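Local coordinates for endo-beta-N-acetylglucosaminidase F1 (Bacteroides thetaiotaomicron VPI-5482, PDB 6TCV), which hydrolyses high-mannose N-glycans, probably cutting between the two core N-acetylglucosamines as other endo-beta-N-acetylglucosaminidases do, at residues Leu312-Glu315 with Thr316-Met320; Pro181-Thr184 with Leu185-Gln188; Asn207-Ala210 with Glu211-Arg214; Ser374-Phe377 with Asn378-Gly381; Gln218-Pro221 with Asn222-Tyr225. The protein carries 2 engineered substitutions. All blocks are in the same frame, centred on the assembly; numbering follows the deposited sequence.

In the fold
From the N terminus the five contacts follow in series, none nesting in or crossing another, through a mixed sheet and helices consistent with the beta/alpha barrel of this hydrolase family. Contact 2 comes first, a 3-10 turn between strands 169-175 and 198-209. Contact 3 closes the hairpin from strand 198-209 to strand 214-218, and contact 5 then starts helix 221-228; these two touch through Asn-207 and Gln-218. Contact 1 lies near the end of helix 306-319, which connects strands 283-287 and 324-329. Contact 4 turns the chain after strand 371-376. Contacts 4 and 5, with centres about 24 Å apart, both reach the bound glycan.

Contact 1 of 5, residues Leu312-Glu315 with Thr316-Met320; sequences LCYE and TKQAM
Leu-312 to Glu-315 and Thr-316 to Ala-319 are consecutive turns of one alpha-helix, joined by i to i+4 backbone bonds such as Gln-318 N to Tyr-314 O at 3.0 Å. Helix 306-319 is the helical link of the beta-alpha-beta unit between strands 283-287 and 324-329, and Thr-316 touches Val-284 and Val-325, one on each strand. Thr-316 OG1 donates to Leu-312 O at 2.7 Å, and Thr-316 N reaches the same oxygen at 2.9 Å from the opposite face of the carbonyl plane. The hydroxyl lies beside its own backbone N (chi1 -58°), which turns it back along the helix; Tyr-286 is a further partner.

Tyr-314 O also accepts twice, from Gln-318 N and from its NE2 at 3.2 Å. The chain of Gln-318 folds back at chi2 (-31°), so that its CG sits over the Tyr-314 ring face in a CH-pi contact, 3.9 Å from the centroid. Its amide then lies over the same face, its plane inclined only 22° to that of the ring. An alanine in place of Gln-318 would probably uncover this ring face and deprive Tyr-314 O of its second donor.

Elsewhere the ring meets Trp-347 edge-to-face. Double acceptance at Leu-312 O and Tyr-314 O implies that the helix backbone partly satisfies its own polar side chains, and the CH-pi contact probably helps limit the rotation of both the amide and the ring.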
loop_
_atom_site.group_PDB
_atom_site.type_symbol
_atom_site.label_atom_id
_atom_site.label_comp_id
_atom_site.label_asym_id
_atom_site.label_seq_id
_atom_site.Cartn_x
_atom_site.Cartn_y
_atom_site.Cartn_z
ATOM N N LEU A 312 5.489 3.453 14.611
ATOM C CA LEU A 312 6.209 3.355 13.347
ATOM C C LEU A 312 5.273 3.518 12.163
ATOM O O LEU A 312 5.580 4.248 11.210
ATOM C CB LEU A 312 6.976 2.008 13.235
ATOM C CG LEU A 312 7.641 1.759 11.879
ATOM C CD1 LEU A 312 8.687 2.842 11.577
ATOM C CD2 LEU A 312 8.235 0.359 11.803
ATOM N N CYS A 313 4.103 2.884 12.201
ATOM C CA CYS A 313 3.176 3.020 11.078
ATOM C C CYS A 313 2.722 4.461 10.899
ATOM O O CYS A 313 2.693 4.979 9.775
ATOM C CB CYS A 313 1.971 2.095 11.275
ATOM S SG CYS A 313 2.402 0.326 11.170
ATOM N N TYR A 314 2.356 5.109 12.006
ATOM C CA TYR A 314 1.902 6.488 11.988
ATOM C C TYR A 314 2.984 7.393 11.429
ATOM O O TYR A 314 2.711 8.228 10.566
ATOM C CB TYR A 314 1.536 6.918 13.420
ATOM C CG TYR A 314 1.324 8.383 13.569
ATOM C CD1 TYR A 314 0.129 8.980 13.152
ATOM C CD2 TYR A 314 2.312 9.179 14.105
ATOM C CE1 TYR A 314 -0.052 10.384 13.267
ATOM C CE2 TYR A 314 2.120 10.556 14.239
ATOM C CZ TYR A 314 0.929 11.127 13.830
ATOM O OH TYR A 314 0.742 12.496 13.952
ATOM N N GLU A 315 4.218 7.268 11.922
ATOM C CA GLU A 315 5.296 8.120 11.448
ATOM C C GLU A 315 5.614 7.847 9.995
ATOM O O GLU A 315 5.994 8.762 9.269
ATOM C CB GLU A 315 6.554 7.966 12.326
ATOM C CG GLU A 315 6.361 8.388 13.761
ATOM C CD GLU A 315 6.072 9.856 13.969
ATOM O OE1 GLU A 315 6.299 10.685 13.018
ATOM O OE2 GLU A 315 5.630 10.205 15.091
ATOM N N THR A 316 5.482 6.605 9.552
ATOM C CA THR A 316 5.727 6.311 8.147
ATOM C C THR A 316 4.683 6.991 7.271
ATOM O O THR A 316 5.039 7.638 6.280
ATOM C CB THR A 316 5.716 4.802 7.908
ATOM O OG1 THR A 316 6.691 4.136 8.725
ATOM C CG2 THR A 316 6.063 4.478 6.481
ATOM N N LYS A 317 3.405 6.951 7.661
ATOM C CA LYS A 317 2.392 7.641 6.864
ATOM C C LYS A 317 2.645 9.134 6.857
ATOM O O LYS A 317 2.477 9.786 5.826
ATOM C CB LYS A 317 1.010 7.318 7.404
ATOM C CG LYS A 317 -0.136 7.760 6.514
ATOM C CD LYS A 317 -0.251 6.941 5.287
ATOM C CE LYS A 317 -1.460 7.345 4.430
ATOM N NZ LYS A 317 -1.519 6.511 3.218
ATOM N N GLN A 318 3.031 9.719 7.990
ATOM C CA GLN A 318 3.316 11.145 8.017
ATOM C C GLN A 318 4.404 11.521 7.026
ATOM O O GLN A 318 4.364 12.621 6.475
ATOM C CB GLN A 318 3.703 11.591 9.421
ATOM C CG GLN A 318 2.645 11.424 10.491
ATOM C CD GLN A 318 1.221 11.553 9.982
ATOM O OE1 GLN A 318 0.806 12.626 9.572
ATOM N NE2 GLN A 318 0.469 10.458 10.013
ATOM N N ALA A 319 5.377 10.646 6.813
ATOM C CA ALA A 319 6.522 10.920 5.948
ATOM C C ALA A 319 6.215 10.623 4.489
ATOM O O ALA A 319 6.891 11.158 3.611
ATOM C CB ALA A 319 7.737 10.104 6.415
ATOM N N MET A 320 5.214 9.796 4.196
ATOM C CA MET A 320 4.791 9.498 2.815
ATOM C C MET A 320 3.268 9.384 2.783
ATOM O O MET A 320 2.696 8.315 2.511
ATOM C CB MET A 320 5.491 8.270 2.211
ATOM C CG MET A 320 5.389 6.960 2.948
ATOM S SD MET A 320 6.437 5.734 2.093
ATOM C CE MET A 320 5.922 4.195 2.876
#

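Contact 2 of 5, residues Pro181-Thr184 with Leu185-Gln188; sequences PLNT and LSFQ
Leu-185 folds back on Leu-182 in a 3-10 helix spanning residues 181-186, as its i to i+3 bonding shows: Leu-185 N donates to Leu-182 O at 2.9 Å. The side chain of Leu-185 lies against that same oxygen through its first two carbons. Ser-186 repeats the pattern, its N bonding Asn-183 O at 2.9 Å. The Ser-186 hydroxyl is held elsewhere, by Ile-435 O and Tyr-411 OH, and the Asn-183 amide oxygen takes the backbone N of Tyr-437; the turn is thereby tied to later parts of the chain.

Phe-187 leaves the helix, yet its N still reaches Thr-184 O at 3.2 Å. Its CG lies beside its backbone N (chi1 -63°), which brings the ring edge to Asn-183 O and Thr-184 O, with CD1 of Phe-187 3.3 Å from Asn-183 O. Phe-415 stacks on the ring, and Trp-196 and Tyr-411 meet it edge-to-face. A water closes the exit of the turn, donating 2.9 Å bonds to both Thr-184 O and Phe-187 O.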
loop_
_atom_site.group_PDB
_atom_site.type_symbol
_atom_site.label_atom_id
_atom_site.label_comp_id
_atom_site.label_asym_id
_atom_site.label_seq_id
_atom_site.Cartn_x
_atom_site.Cartn_y
_atom_site.Cartn_z
ATOM N N PRO A 181 9.611 -10.213 -9.752
ATOM C CA PRO A 181 8.270 -9.638 -9.611
ATOM C C PRO A 181 7.618 -9.292 -10.919
ATOM O O PRO A 181 6.398 -9.053 -10.922
ATOM C CB PRO A 181 8.513 -8.403 -8.739
ATOM C CG PRO A 181 9.963 -7.998 -9.046
ATOM C CD PRO A 181 10.670 -9.328 -9.209
ATOM N N LEU A 182 8.327 -9.294 -12.035
ATOM C CA LEU A 182 7.655 -9.148 -13.320
ATOM C C LEU A 182 6.654 -10.260 -13.562
ATOM O O LEU A 182 5.749 -10.072 -14.391
ATOM C CB LEU A 182 8.673 -9.057 -14.472
ATOM C CG LEU A 182 9.470 -7.733 -14.513
ATOM C CD1 LEU A 182 10.461 -7.848 -15.668
ATOM C CD2 LEU A 182 8.655 -6.487 -14.662
ATOM N N ASN A 183 6.759 -11.386 -12.843
ATOM C CA ASN A 183 5.748 -12.449 -12.893
ATOM C C ASN A 183 4.367 -11.972 -12.478
ATOM O O ASN A 183 3.395 -12.678 -12.749
ATOM C CB ASN A 183 6.243 -13.659 -12.095
ATOM C CG ASN A 183 7.243 -14.423 -12.860
ATOM O OD1 ASN A 183 6.984 -14.923 -13.963
ATOM N ND2 ASN A 183 8.440 -14.533 -12.289
ATOM N N THR A 184 4.223 -10.784 -11.906
ATOM C CA THR A 184 2.902 -10.186 -11.758
ATOM C C THR A 184 2.138 -10.236 -13.074
ATOM O O THR A 184 0.903 -10.417 -13.094
ATOM C CB THR A 184 3.069 -8.731 -11.325
ATOM O OG1 THR A 184 3.743 -8.652 -10.065
ATOM C CG2 THR A 184 1.753 -7.998 -11.161
ATOM N N LEU A 185 2.837 -10.030 -14.192
ATOM C CA LEU A 185 2.216 -9.937 -15.511
ATOM C C LEU A 185 1.725 -11.278 -16.025
ATOM O O LEU A 185 1.010 -11.296 -17.038
ATOM C CB LEU A 185 3.157 -9.254 -16.491
ATOM C CG LEU A 185 3.567 -7.861 -16.082
ATOM C CD1 LEU A 185 4.542 -7.312 -17.137
ATOM C CD2 LEU A 185 2.402 -6.917 -15.794
ATOM N N SER A 186 2.058 -12.390 -15.352
ATOM C CA SER A 186 1.493 -13.688 -15.693
ATOM C C SER A 186 0.027 -13.824 -15.323
ATOM O O SER A 186 -0.582 -14.819 -15.718
ATOM C CB SER A 186 2.222 -14.810 -14.977
ATOM O OG SER A 186 3.648 -14.826 -15.244
ATOM N N PHE A 187 -0.505 -12.918 -14.506
ATOM C CA PHE A 187 -1.821 -13.035 -13.903
ATOM C C PHE A 187 -2.804 -11.998 -14.454
ATOM O O PHE A 187 -2.819 -10.841 -13.996
ATOM C CB PHE A 187 -1.729 -12.871 -12.396
ATOM C CG PHE A 187 -0.912 -13.926 -11.676
ATOM C CD1 PHE A 187 0.463 -13.788 -11.584
ATOM C CD2 PHE A 187 -1.516 -15.020 -11.089
ATOM C CE1 PHE A 187 1.222 -14.739 -10.919
ATOM C CE2 PHE A 187 -0.802 -15.972 -10.403
ATOM C CZ PHE A 187 0.603 -15.832 -10.322
ATOM N N GLN A 188 -3.620 -12.402 -15.395
ATOM C CA GLN A 188 -4.623 -11.533 -15.978
ATOM C C GLN A 188 -5.958 -12.243 -15.953
ATOM O O GLN A 188 -6.019 -13.481 -16.005
ATOM C CB GLN A 188 -4.353 -11.125 -17.440
ATOM C CG GLN A 188 -3.090 -10.357 -17.694
ATOM C CD GLN A 188 -2.828 -10.172 -19.197
ATOM O OE1 GLN A 188 -2.389 -11.081 -19.843
ATOM N NE2 GLN A 188 -3.166 -8.985 -19.748
HETATM O O HOH W 1 -1.502 -9.310 -11.980
#

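Contact 3 of 5, residues Asn207-Ala210 with Glu211-Arg214; sequences NYDA and EAGR
Asp-209 reaches from the end of strand 198-209 across the turn that brings the chain back at Arg-214. Its CB lies 3.2 Å from Arg-214 O, the oxygen that also accepts the Asp-209 N-H at 2.8 Å. Because CG stands anti to the backbone N (chi1 -178°), the carboxylate is carried over the turn, and CG packs 3.6 Å from Ala-212 CB. OD1 lies against the same methyl and has a weak, long ion pair with Arg-216. OD2 accepts from Ala-212 N at 3.2 Å, the donor standing well above the carboxylate plane (70° out of it), and more weakly from Glu-211 N. One carboxylate oxygen therefore collects two successive amide hydrogens of the turn.

Tyr-208 backs the return limb from another side. Its ring lies obliquely against the peptide joining Gly-213 to Arg-214, with OH 3.1 Å from Gly-213 C; the hydroxyl itself is hydrogen-bonded to Asn-298.

The backbone identifies the motif. Asp-209 O takes Arg-214 N at 3.3 Å, so Asp-209 and Arg-214 form an antiparallel hydrogen-bonded pair, and Gly-213 N adds a weak bond to the same oxygen. Gly-213 has a positive phi (64°), which favours glycine. Two residues thus face one, the signature of a G1 beta bulge, here closing the surface beta hairpin of strands 198-209 and 214-218.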
loop_
_atom_site.group_PDB
_atom_site.type_symbol
_atom_site.label_atom_id
_atom_site.label_comp_id
_atom_site.label_asym_id
_atom_site.label_seq_id
_atom_site.Cartn_x
_atom_site.Cartn_y
_atom_site.Cartn_z
ATOM N N ASN A 207 17.837 -3.896 10.392
ATOM C CA ASN A 207 18.998 -4.438 11.083
ATOM C C ASN A 207 19.694 -3.281 11.791
ATOM O O ASN A 207 19.451 -2.097 11.498
ATOM C CB ASN A 207 19.982 -5.074 10.118
ATOM C CG ASN A 207 19.571 -6.472 9.747
ATOM O OD1 ASN A 207 19.064 -6.718 8.627
ATOM N ND2 ASN A 207 19.784 -7.411 10.656
ATOM N N TYR A 208 20.527 -3.620 12.781
ATOM C CA TYR A 208 21.269 -2.568 13.482
ATOM C C TYR A 208 22.498 -2.250 12.626
ATOM O O TYR A 208 23.236 -3.166 12.227
ATOM C CB TYR A 208 21.730 -3.039 14.853
ATOM C CG TYR A 208 22.150 -1.903 15.732
ATOM C CD1 TYR A 208 21.228 -0.928 16.033
ATOM C CD2 TYR A 208 23.444 -1.730 16.206
ATOM C CE1 TYR A 208 21.529 0.161 16.816
ATOM C CE2 TYR A 208 23.753 -0.609 17.003
ATOM C CZ TYR A 208 22.759 0.329 17.260
ATOM O OH TYR A 208 23.049 1.452 18.068
ATOM N N ASP A 209 22.778 -0.967 12.416
ATOM C CA ASP A 209 24.018 -0.539 11.742
ATOM C C ASP A 209 24.920 -0.131 12.893
ATOM O O ASP A 209 24.849 0.974 13.440
ATOM C CB ASP A 209 23.681 0.658 10.848
ATOM C CG ASP A 209 24.857 1.150 10.062
ATOM O OD1 ASP A 209 24.573 1.874 9.055
ATOM O OD2 ASP A 209 25.999 0.876 10.432
ATOM N N ALA A 210 25.829 -1.040 13.233
ATOM C CA ALA A 210 26.690 -0.784 14.383
ATOM C C ALA A 210 27.630 0.401 14.170
ATOM O O ALA A 210 27.959 1.110 15.115
ATOM C CB ALA A 210 27.519 -2.050 14.710
ATOM N N GLU A 211 28.051 0.595 12.919
ATOM C CA GLU A 211 29.012 1.645 12.623
ATOM C C GLU A 211 28.376 3.027 12.684
ATOM O O GLU A 211 29.081 3.993 12.957
ATOM C CB GLU A 211 29.633 1.436 11.250
ATOM C CG GLU A 211 30.536 0.262 11.055
ATOM C CD GLU A 211 30.865 0.100 9.522
ATOM O OE1 GLU A 211 30.100 -0.651 8.816
ATOM O OE2 GLU A 211 31.797 0.804 9.026
ATOM N N ALA A 212 27.079 3.129 12.445
ATOM C CA ALA A 212 26.292 4.366 12.507
ATOM C C ALA A 212 25.526 4.497 13.816
ATOM O O ALA A 212 24.962 5.568 14.110
ATOM C CB ALA A 212 25.361 4.531 11.325
ATOM N N GLY A 213 25.502 3.444 14.636
ATOM C CA GLY A 213 24.756 3.442 15.890
ATOM C C GLY A 213 23.255 3.554 15.799
ATOM O O GLY A 213 22.662 4.302 16.595
ATOM N N ARG A 214 22.658 3.032 14.756
ATOM C CA ARG A 214 21.217 3.151 14.592
ATOM C C ARG A 214 20.659 2.005 13.768
ATOM O O ARG A 214 21.388 1.397 12.974
ATOM C CB ARG A 214 20.786 4.496 14.050
ATOM C CG ARG A 214 21.328 4.723 12.715
ATOM C CD ARG A 214 20.839 6.123 12.252
ATOM N NE ARG A 214 19.568 6.062 11.507
ATOM C CZ ARG A 214 18.969 7.110 10.914
ATOM N NH1 ARG A 214 17.785 6.979 10.232
ATOM N NH2 ARG A 214 19.551 8.304 11.023
#

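Contact 4 of 5, residues Ser374-Phe377 with Asn378-Gly381; sequences SMEF and NLGG. With NAG (2-acetamido-2-deoxy-beta-D-glucopyranose), chain B; MAN (alpha-D-mannopyranose), chain C.
Glu-376 OE1 is gripped by two backbone amides of the following turn: Leu-379 N donates to it at 2.8 Å, nearly straight at 170° and from above the carboxylate plane, and Asn-378 N adds a weak bond at the same length. Glu-376 was modelled in two conformers, so these side-chain bonds describe one of them. In this one the chain bends at chi2 (-64°), curling the carboxylate back over the loop and turning OE2 toward the glycan. There OE2 accepts from O6 of the chain B N-acetylglucosamine at 2.7 Å, and Leu-379 packs its CG 3.6 Å from OE2.

Asn-378 works beside it. Its ND2 donates to O4 of the chain C mannose at 2.9 Å. The two side chains are joined by one water, which accepts from ND2 and donates to OE2, while each holds a different sugar of the bound substrate glycan; the N-acetylglucosamine is also bonded to Tyr-290 and Tyr-355.

Backbone bonds close the turn: Gly-380 N to Glu-376 O at 2.8 Å, and Glu-376 N to Gly-381 O at 2.9 Å. The phi of 111° at Gly-380 calls for glycine. Arg-417, just past helix 411-416, binds both of these carbonyl oxygens, so the loop between strand 371-376 and helix 387-396 is secured to that helix's end, while strand 371-376 pairs in parallel with strand 400-404.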
loop_
_atom_site.group_PDB
_atom_site.type_symbol
_atom_site.label_atom_id
_atom_site.label_comp_id
_atom_site.label_asym_id
_atom_site.label_seq_id
_atom_site.Cartn_x
_atom_site.Cartn_y
_atom_site.Cartn_z
ATOM N N SER A 374 -5.838 -15.331 2.794
ATOM C CA SER A 374 -4.390 -15.292 2.595
ATOM C C SER A 374 -3.942 -16.666 2.143
ATOM O O SER A 374 -3.917 -17.620 2.933
ATOM C CB SER A 374 -3.637 -14.862 3.873
ATOM O OG SER A 374 -4.033 -13.484 4.163
ATOM N N MET A 375 -3.362 -16.705 0.943
ATOM C CA MET A 375 -2.997 -17.966 0.309
ATOM C C MET A 375 -1.480 -18.087 0.272
ATOM O O MET A 375 -0.793 -17.224 -0.291
ATOM C CB MET A 375 -3.535 -17.998 -1.125
ATOM C CG MET A 375 -5.043 -17.993 -1.212
ATOM S SD MET A 375 -5.730 -17.907 -2.912
ATOM C CE MET A 375 -5.535 -16.140 -3.180
ATOM N N GLU A 376 -0.960 -19.165 0.865
ATOM C CA GLU A 376 0.485 -19.464 0.854
ATOM C C GLU A 376 0.702 -20.283 -0.415
ATOM O O GLU A 376 0.324 -21.470 -0.483
ATOM C CB GLU A 376 0.887 -20.234 2.109
ATOM C CG GLU A 376 2.222 -19.809 2.720
ATOM C CD GLU A 376 3.428 -20.056 1.844
ATOM O OE1 GLU A 376 3.259 -20.477 0.668
ATOM O OE2 GLU A 376 4.560 -19.846 2.316
ATOM N N PHE A 377 1.160 -19.641 -1.490
ATOM C CA PHE A 377 1.238 -20.311 -2.781
ATOM C C PHE A 377 2.413 -21.270 -2.891
ATOM O O PHE A 377 2.390 -22.137 -3.766
ATOM C CB PHE A 377 1.340 -19.281 -3.888
ATOM C CG PHE A 377 0.061 -18.559 -4.243
ATOM C CD1 PHE A 377 -1.128 -19.233 -4.370
ATOM C CD2 PHE A 377 0.109 -17.177 -4.474
ATOM C CE1 PHE A 377 -2.300 -18.556 -4.721
ATOM C CE2 PHE A 377 -1.037 -16.500 -4.841
ATOM C CZ PHE A 377 -2.233 -17.179 -4.948
ATOM N N ASN A 378 3.427 -21.148 -2.040
ATOM C CA ASN A 378 4.546 -22.095 -2.064
ATOM C C ASN A 378 4.251 -23.341 -1.235
ATOM O O ASN A 378 4.621 -24.442 -1.642
ATOM C CB ASN A 378 5.793 -21.394 -1.518
ATOM C CG ASN A 378 6.994 -22.259 -1.625
ATOM O OD1 ASN A 378 7.374 -22.698 -2.719
ATOM N ND2 ASN A 378 7.633 -22.545 -0.488
ATOM N N LEU A 379 3.661 -23.173 -0.046
ATOM C CA LEU A 379 3.366 -24.298 0.833
ATOM C C LEU A 379 1.974 -24.849 0.733
ATOM O O LEU A 379 1.770 -25.992 1.134
ATOM C CB LEU A 379 3.588 -23.944 2.292
ATOM C CG LEU A 379 4.957 -23.438 2.728
ATOM C CD1 LEU A 379 4.959 -22.994 4.129
ATOM C CD2 LEU A 379 5.953 -24.564 2.540
ATOM N N GLY A 380 1.020 -24.120 0.247
ATOM C CA GLY A 380 -0.251 -24.676 -0.120
ATOM C C GLY A 380 -1.391 -24.276 0.756
ATOM O O GLY A 380 -2.550 -24.555 0.394
ATOM N N GLY A 381 -1.131 -23.778 1.927
ATOM C CA GLY A 381 -2.192 -23.476 2.880
ATOM C C GLY A 381 -2.959 -22.181 2.578
ATOM O O GLY A 381 -2.541 -21.348 1.802
HETATM C C1 NAG B . 5.528 -16.138 7.454
HETATM C C2 NAG B . 6.282 -14.990 6.809
HETATM C C3 NAG B . 7.524 -15.417 6.023
HETATM C C4 NAG B . 7.589 -16.928 5.911
HETATM C C5 NAG B . 6.222 -17.433 5.490
HETATM C C6 NAG B . 6.175 -18.924 5.184
HETATM C C7 NAG B . 5.274 -12.880 6.040
HETATM C C8 NAG B . 4.229 -12.268 5.127
HETATM N N2 NAG B . 5.383 -14.204 5.982
HETATM O O3 NAG B . 8.697 -14.933 6.686
HETATM O O4 NAG B . 8.548 -17.248 4.889
HETATM O O5 NAG B . 5.264 -17.213 6.545
HETATM O O6 NAG B . 4.868 -19.327 4.932
HETATM O O7 NAG B . 5.972 -12.204 6.806
HETATM C C1 MAN C . 13.059 -23.780 1.147
HETATM C C2 MAN C . 13.102 -24.688 -0.064
HETATM C C3 MAN C . 11.753 -24.650 -0.763
HETATM C C4 MAN C . 10.681 -25.075 0.225
HETATM C C5 MAN C . 10.742 -24.241 1.501
HETATM C C6 MAN C . 9.878 -24.835 2.579
HETATM O O2 MAN C . 13.338 -26.033 0.396
HETATM O O3 MAN C . 11.785 -25.524 -1.878
HETATM O O4 MAN C . 9.397 -24.904 -0.374
HETATM O O5 MAN C . 12.071 -24.217 2.051
HETATM O O6 MAN C . 9.869 -24.058 3.780
HETATM O O HOH W 2 7.064 -20.745 1.725
#

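Contact 5 of 5, residues Gln218-Pro221 with Asn222-Tyr225; sequences QCNP and NVQY. With MAN (alpha-D-mannopyranose), chain D; MAN (alpha-D-mannopyranose), chain E.
The Asn-220 amide lies between sugar and helix: C2 of the chain D mannose sits over one face, 3.7 Å from CG, and on the other side comes Val-223, with CG2 3.8 Å from OD1. At its nitrogen end ND2 donates to O3 of the chain E mannose at 3.0 Å, almost straight at 172°. At its oxygen end OD1 accepts from Val-223 N at 3.0 Å, a nearly linear bond, and weakly from Asn-222 N. This is an N-cap. It depends on chi1 of 73°, which sets CG between the backbone N and carbonyl carbon and swings OD1 over the first turn.

An alanine at Asn-220 would probably leave the first amide hydrogens of the helix without their cap and the chain E mannose O3 without this donor.

Asn-222 brings ND2 to 3.3 Å from O3 of the chain D mannose, while its amide is bonded to Lys-439 and Asn-177. Beneath the cap, Cys-219 SG packs 3.8 Å from Val-223 CG1. Backbone bonding begins with Gln-224 N to Asn-220 O. The cap starts helix 221-228 two residues after strand 214-218 ends, with Cys-219 resting on Ala-204 of strand 198-209.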
loop_
_atom_site.group_PDB
_atom_site.type_symbol
_atom_site.label_atom_id
_atom_site.label_comp_id
_atom_site.label_asym_id
_atom_site.label_seq_id
_atom_site.Cartn_x
_atom_site.Cartn_y
_atom_site.Cartn_z
ATOM N N GLN A 218 18.269 -2.621 5.570
ATOM C CA GLN A 218 19.363 -3.423 5.069
ATOM C C GLN A 218 18.804 -4.304 3.972
ATOM O O GLN A 218 17.912 -5.131 4.220
ATOM C CB GLN A 218 19.955 -4.257 6.219
ATOM C CG GLN A 218 21.120 -5.158 5.761
ATOM C CD GLN A 218 21.726 -5.999 6.882
ATOM O OE1 GLN A 218 22.305 -5.447 7.815
ATOM N NE2 GLN A 218 21.644 -7.308 6.766
ATOM N N CYS A 219 19.387 -4.206 2.789
ATOM C CA CYS A 219 18.888 -4.910 1.610
ATOM C C CYS A 219 19.885 -5.997 1.270
ATOM O O CYS A 219 21.078 -5.739 1.053
ATOM C CB CYS A 219 18.785 -3.931 0.432
ATOM S SG CYS A 219 17.462 -2.712 0.670
ATOM N N ASN A 220 19.405 -7.228 1.208
ATOM C CA ASN A 220 20.219 -8.347 0.767
ATOM C C ASN A 220 20.536 -8.190 -0.712
ATOM O O ASN A 220 19.988 -7.316 -1.401
ATOM C CB ASN A 220 19.588 -9.693 1.140
ATOM C CG ASN A 220 18.386 -10.028 0.309
ATOM O OD1 ASN A 220 18.403 -9.911 -0.925
ATOM N ND2 ASN A 220 17.372 -10.608 0.948
ATOM N N PRO A 221 21.447 -8.991 -1.240
ATOM C CA PRO A 221 21.857 -8.736 -2.636
ATOM C C PRO A 221 20.752 -8.867 -3.657
ATOM O O PRO A 221 20.774 -8.183 -4.695
ATOM C CB PRO A 221 22.975 -9.755 -2.887
ATOM C CG PRO A 221 23.532 -10.041 -1.517
ATOM C CD PRO A 221 22.317 -9.999 -0.600
ATOM N N ASN A 222 19.732 -9.683 -3.412
ATOM C CA ASN A 222 18.631 -9.805 -4.341
ATOM C C ASN A 222 17.728 -8.586 -4.311
ATOM O O ASN A 222 17.293 -8.082 -5.371
ATOM C CB ASN A 222 17.866 -11.061 -3.997
ATOM C CG ASN A 222 18.714 -12.297 -4.090
ATOM O OD1 ASN A 222 19.412 -12.539 -5.082
ATOM N ND2 ASN A 222 18.769 -13.038 -2.994
ATOM N N VAL A 223 17.388 -8.105 -3.112
ATOM C CA VAL A 223 16.622 -6.878 -2.987
ATOM C C VAL A 223 17.389 -5.711 -3.608
ATOM O O VAL A 223 16.829 -4.909 -4.374
ATOM C CB VAL A 223 16.254 -6.626 -1.507
ATOM C CG1 VAL A 223 15.583 -5.302 -1.327
ATOM C CG2 VAL A 223 15.359 -7.713 -0.990
ATOM N N GLN A 224 18.661 -5.601 -3.279
ATOM C CA GLN A 224 19.457 -4.490 -3.780
ATOM C C GLN A 224 19.527 -4.520 -5.296
ATOM O O GLN A 224 19.469 -3.469 -5.945
ATOM C CB GLN A 224 20.835 -4.508 -3.145
ATOM C CG GLN A 224 21.645 -3.205 -3.435
ATOM C CD GLN A 224 20.970 -2.021 -2.756
ATOM O OE1 GLN A 224 20.747 -2.037 -1.554
ATOM N NE2 GLN A 224 20.693 -0.955 -3.510
ATOM N N TYR A 225 19.637 -5.717 -5.896
ATOM C CA TYR A 225 19.699 -5.817 -7.349
ATOM C C TYR A 225 18.405 -5.280 -7.970
ATOM O O TYR A 225 18.439 -4.566 -8.975
ATOM C CB TYR A 225 19.877 -7.280 -7.765
ATOM C CG TYR A 225 20.139 -7.402 -9.242
ATOM C CD1 TYR A 225 19.098 -7.524 -10.137
ATOM C CD2 TYR A 225 21.443 -7.441 -9.730
ATOM C CE1 TYR A 225 19.336 -7.635 -11.461
ATOM C CE2 TYR A 225 21.673 -7.591 -11.075
ATOM C CZ TYR A 225 20.623 -7.672 -11.919
ATOM O OH TYR A 225 20.883 -7.790 -13.283
HETATM C C1 MAN D . 18.844 -13.366 2.539
HETATM C C2 MAN D . 19.215 -13.569 1.076
HETATM C C3 MAN D . 19.094 -15.040 0.691
HETATM C C4 MAN D . 19.904 -15.900 1.648
HETATM C C5 MAN D . 19.404 -15.627 3.062
HETATM C C6 MAN D . 20.182 -16.372 4.112
HETATM O O2 MAN D . 20.549 -13.077 0.874
HETATM O O3 MAN D . 19.514 -15.189 -0.654
HETATM O O4 MAN D . 19.718 -17.284 1.363
HETATM O O5 MAN D . 19.588 -14.238 3.359
HETATM O O6 MAN D . 19.558 -16.198 5.403
HETATM C C1 MAN E . 15.974 -14.487 4.346
HETATM C C2 MAN E . 16.983 -13.386 4.050
HETATM C C3 MAN E . 16.320 -12.041 4.292
HETATM C C4 MAN E . 15.022 -11.903 3.505
HETATM C C5 MAN E . 14.096 -13.088 3.759
HETATM C C6 MAN E . 12.914 -13.128 2.810
HETATM O O2 MAN E . 17.440 -13.559 2.690
HETATM O O3 MAN E . 17.206 -11.001 3.876
HETATM O O4 MAN E . 14.315 -10.745 3.943
HETATM O O5 MAN E . 14.821 -14.322 3.544
HETATM O O6 MAN E . 12.121 -14.304 3.062
#